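PDB 4EKX: 14L protein from Yaba-like disease virus, which probably binds and neutralises host interleukin-18. Local coordinates for residues D[9-15]-D[104-110]. The protein carries 2 engineered substitutions. Residues are numbered along the deposited sequence; the frame is centred on the assembly and turned at random.
Sequences IHVPVKE and VILSKIW
Trp110 donates a hydrogen bond from its indole NE1 to the backbone O of Pro12, 2.9 Å away. The bond is moderately bent, with an N-H...O angle of 152°. The oxygen lies close to the ring plane, at the indole edge, while NE1 sits above the carbonyl plane. This satisfies the indole N-H and helps to set the ring's rotation.

Glu15 and the carbonyl carbon of Lys14 lie over one indole face. Glu15 CB makes a CH-pi contact 3.4 Å from the centroid of the Trp110 six-membered ring. With CG anti to the backbone N (chi1 174°) and the chain extended, Glu15 runs outward past the CZ3 rim. Its carboxylate, tilted only 19° from the ring plane, lies beyond the ring. OE1 comes within 3.6 Å of Trp110 CZ3. OE2 forms a salt bridge with Arg85. Leu106 CB lies against the opposite indole face.

The domain is a sandwich of two antiparallel sheets, consistent with an immunoglobulin-like fold. Strand 6-12 edges one sheet within the chain. Segment 104-110 carries the other sheet's edge strand, 100-104, into a short C-terminal helix. His10, Val11 and Pro12 also form an antiparallel ladder with a second subunit, so their sheet continues across the interface.

Apolar contacts join strand 6-12 to the end of strand 100-104 and to helix 106-110. Val11 splits its methyls: CG1 meets Leu106 CD2 at 4.1 Å, and CG2 meets Ile109 CG2 at 4.0 Å. Val11 CG1 also faces Val104 CG2 tip to tip. Ile9 CD1 touches Val104 CG1, and Pro12 CG borders Trp110 CZ2, both at 4.2 Å.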
ATOM      1  N   ILE D   9      -1.448  -6.733  11.154  1.00 34.30           N
ATOM      2  CA  ILE D   9      -0.778  -7.457  10.064  1.00 32.90           C
ATOM      3  C   ILE D   9      -1.751  -7.793   8.932  1.00 36.49           C
ATOM      4  O   ILE D   9      -2.817  -8.371   9.160  1.00 38.12           O
ATOM      5  CB  ILE D   9      -0.168  -8.794  10.559  1.00 34.30           C
ATOM      6  CG1 ILE D   9       0.869  -8.570  11.654  1.00 34.29           C
ATOM      7  CG2 ILE D   9       0.444  -9.598   9.385  1.00 33.53           C
ATOM      8  CD1 ILE D   9       1.370  -9.879  12.261  1.00 32.87           C
ATOM      9  N   HIS D  10      -1.396  -7.427   7.704  1.00 30.49           N
ATOM     10  CA  HIS D  10      -2.140  -7.915   6.555  1.00 28.57           C
ATOM     11  C   HIS D  10      -1.361  -9.047   5.910  1.00 31.06           C
ATOM     12  O   HIS D  10      -0.150  -8.936   5.710  1.00 30.05           O
ATOM     13  CB  HIS D  10      -2.369  -6.821   5.528  1.00 23.42           C
ATOM     14  CG  HIS D  10      -3.511  -5.917   5.864  1.00 28.77           C
ATOM     15  ND1 HIS D  10      -3.484  -5.053   6.944  1.00 29.09           N
ATOM     16  CD2 HIS D  10      -4.721  -5.762   5.284  1.00 27.95           C
ATOM     17  CE1 HIS D  10      -4.626  -4.389   6.995  1.00 29.71           C
ATOM     18  NE2 HIS D  10      -5.395  -4.804   6.001  1.00 29.24           N
ATOM     19  N   VAL D  11      -2.058 -10.135   5.600  1.00 30.57           N
ATOM     20  CA  VAL D  11      -1.420 -11.278   4.954  1.00 34.53           C
ATOM     21  C   VAL D  11      -2.136 -11.622   3.654  1.00 31.74           C
ATOM     22  O   VAL D  11      -3.328 -11.336   3.496  1.00 33.31           O
ATOM     23  CB  VAL D  11      -1.413 -12.536   5.866  1.00 33.45           C
ATOM     24  CG1 VAL D  11      -0.544 -12.303   7.098  1.00 36.04           C
ATOM     25  CG2 VAL D  11      -2.834 -12.912   6.267  1.00 35.18           C
ATOM     26  N   PRO D  12      -1.413 -12.235   2.707  1.00 33.20           N
ATOM     27  CA  PRO D  12      -2.116 -12.655   1.489  1.00 35.25           C
ATOM     28  C   PRO D  12      -2.935 -13.919   1.754  1.00 37.04           C
ATOM     29  O   PRO D  12      -2.499 -14.777   2.534  1.00 36.78           O
ATOM     30  CB  PRO D  12      -0.977 -12.942   0.509  1.00 33.32           C
ATOM     31  CG  PRO D  12       0.165 -13.394   1.386  1.00 30.34           C
ATOM     32  CD  PRO D  12       0.014 -12.624   2.703  1.00 31.62           C
ATOM     33  N   VAL D  13      -4.104 -14.016   1.125  1.00 33.45           N
ATOM     34  CA  VAL D  13      -4.995 -15.159   1.310  1.00 38.92           C
ATOM     35  C   VAL D  13      -4.430 -16.443   0.712  1.00 42.23           C
ATOM     36  O   VAL D  13      -4.863 -17.540   1.056  1.00 39.28           O
ATOM     37  CB  VAL D  13      -6.387 -14.902   0.711  1.00 34.57           C
ATOM     38  CG1 VAL D  13      -7.047 -13.717   1.410  1.00 35.32           C
ATOM     39  CG2 VAL D  13      -6.288 -14.654  -0.784  1.00 38.64           C
ATOM     40  N   LYS D  14      -3.473 -16.305  -0.196  1.00 38.91           N
ATOM     41  CA  LYS D  14      -2.827 -17.473  -0.776  1.00 40.64           C
ATOM     42  C   LYS D  14      -1.324 -17.290  -0.866  1.00 42.73           C
ATOM     43  O   LYS D  14      -0.821 -16.175  -1.014  1.00 41.83           O
ATOM     44  CB  LYS D  14      -3.398 -17.783  -2.162  1.00 43.45           C
ATOM     45  CG  LYS D  14      -3.210 -16.669  -3.179  1.00 52.53           C
ATOM     46  CD  LYS D  14      -3.925 -17.010  -4.481  1.00 67.80           C
ATOM     47  CE  LYS D  14      -4.016 -15.808  -5.409  1.00 76.83           C
ATOM     48  NZ  LYS D  14      -2.695 -15.405  -5.962  1.00 80.55           N
ATOM     49  N   GLU D  15      -0.608 -18.399  -0.757  1.00 40.31           N
ATOM     50  CA  GLU D  15       0.828 -18.392  -0.947  1.00 41.81           C
ATOM     51  C   GLU D  15       1.171 -18.165  -2.424  1.00 37.82           C
ATOM     52  O   GLU D  15       0.493 -18.685  -3.323  1.00 43.82           O
ATOM     53  CB  GLU D  15       1.417 -19.722  -0.467  1.00 41.73           C
ATOM     54  CG  GLU D  15       2.889 -19.874  -0.753  1.00 49.77           C
ATOM     55  CD  GLU D  15       3.469 -21.168  -0.208  1.00 54.58           C
ATOM     56  OE1 GLU D  15       2.724 -21.974   0.393  1.00 55.04           O
ATOM     57  OE2 GLU D  15       4.680 -21.369  -0.386  1.00 48.82           O
ATOM     58  N   VAL D 104       1.223 -14.161  13.444  1.00 30.59           N
ATOM     59  CA  VAL D 104       0.517 -14.993  12.486  1.00 31.37           C
ATOM     60  C   VAL D 104       1.348 -16.228  12.170  1.00 38.21           C
ATOM     61  O   VAL D 104       2.582 -16.181  12.175  1.00 34.86           O
ATOM     62  CB  VAL D 104       0.202 -14.212  11.177  1.00 36.20           C
ATOM     63  CG1 VAL D 104       1.485 -13.745  10.501  1.00 35.44           C
ATOM     64  CG2 VAL D 104      -0.640 -15.063  10.224  1.00 37.13           C
ATOM     65  N   ILE D 105       0.654 -17.338  11.938  1.00 37.57           N
ATOM     66  CA  ILE D 105       1.257 -18.546  11.411  1.00 39.86           C
ATOM     67  C   ILE D 105       0.588 -18.785  10.065  1.00 39.00           C
ATOM     68  O   ILE D 105      -0.598 -19.101   9.998  1.00 40.30           O
ATOM     69  CB  ILE D 105       1.042 -19.743  12.351  1.00 41.07           C
ATOM     70  CG1 ILE D 105       1.830 -19.535  13.647  1.00 45.91           C
ATOM     71  CG2 ILE D 105       1.450 -21.068  11.670  1.00 46.44           C
ATOM     72  CD1 ILE D 105       1.583 -20.596  14.691  1.00 50.50           C
ATOM     73  N   LEU D 106       1.353 -18.608   8.995  1.00 37.71           N
ATOM     74  CA  LEU D 106       0.799 -18.617   7.646  1.00 37.70           C
ATOM     75  C   LEU D 106       0.021 -19.877   7.259  1.00 42.01           C
ATOM     76  O   LEU D 106      -1.032 -19.778   6.638  1.00 42.16           O
ATOM     77  CB  LEU D 106       1.892 -18.295   6.620  1.00 39.58           C
ATOM     78  CG  LEU D 106       2.393 -16.861   6.827  1.00 37.59           C
ATOM     79  CD1 LEU D 106       3.661 -16.581   6.026  1.00 43.56           C
ATOM     80  CD2 LEU D 106       1.280 -15.872   6.477  1.00 38.65           C
ATOM     81  N   SER D 107       0.520 -21.055   7.624  1.00 44.87           N
ATOM     82  CA  SER D 107      -0.166 -22.290   7.247  1.00 48.70           C
ATOM     83  C   SER D 107      -1.615 -22.297   7.738  1.00 47.00           C
ATOM     84  O   SER D 107      -2.484 -22.908   7.117  1.00 51.62           O
ATOM     85  CB  SER D 107       0.586 -23.526   7.762  1.00 46.53           C
ATOM     86  OG  SER D 107       0.728 -23.480   9.173  1.00 49.96           O
ATOM     87  N   LYS D 108      -1.866 -21.617   8.849  1.00 46.10           N
ATOM     88  CA  LYS D 108      -3.203 -21.535   9.416  1.00 45.34           C
ATOM     89  C   LYS D 108      -4.110 -20.670   8.556  1.00 42.68           C
ATOM     90  O   LYS D 108      -5.278 -20.978   8.376  1.00 46.34           O
ATOM     91  CB  LYS D 108      -3.151 -20.969  10.830  1.00 47.48           C
ATOM     92  CG  LYS D 108      -2.481 -21.874  11.845  1.00 56.65           C
ATOM     93  N   ILE D 109      -3.556 -19.597   8.013  1.00 43.54           N
ATOM     94  CA  ILE D 109      -4.314 -18.730   7.136  1.00 44.31           C
ATOM     95  C   ILE D 109      -4.569 -19.432   5.815  1.00 48.63           C
ATOM     96  O   ILE D 109      -5.676 -19.422   5.305  1.00 45.07           O
ATOM     97  CB  ILE D 109      -3.561 -17.423   6.858  1.00 40.18           C
ATOM     98  CG1 ILE D 109      -3.320 -16.657   8.159  1.00 43.15           C
ATOM     99  CG2 ILE D 109      -4.333 -16.572   5.869  1.00 41.94           C
ATOM    100  CD1 ILE D 109      -4.556 -15.986   8.705  1.00 43.42           C
ATOM    101  N   TRP D 110      -3.529 -20.046   5.270  1.00 46.59           N
ATOM    102  CA  TRP D 110      -3.604 -20.628   3.952  1.00 46.46           C
ATOM    103  C   TRP D 110      -4.399 -21.901   3.895  1.00 58.41           C
ATOM    104  O   TRP D 110      -4.951 -22.245   2.836  1.00 60.98           O
ATOM    105  CB  TRP D 110      -2.212 -20.825   3.381  1.00 51.84           C
ATOM    106  CG  TRP D 110      -1.508 -19.524   3.101  1.00 48.84           C
ATOM    107  CD1 TRP D 110      -2.084 -18.279   2.896  1.00 43.61           C
ATOM    108  CD2 TRP D 110      -0.066 -19.294   2.988  1.00 44.37           C
ATOM    109  NE1 TRP D 110      -1.131 -17.332   2.666  1.00 44.71           N
ATOM    110  CE2 TRP D 110       0.099 -17.872   2.709  1.00 43.47           C
ATOM    111  CE3 TRP D 110       1.057 -20.092   3.087  1.00 44.14           C
ATOM    112  CZ2 TRP D 110       1.340 -17.299   2.537  1.00 41.69           C
ATOM    113  CZ3 TRP D 110       2.306 -19.502   2.912  1.00 46.90           C
ATOM    114  CH2 TRP D 110       2.441 -18.139   2.643  1.00 45.80           C
TER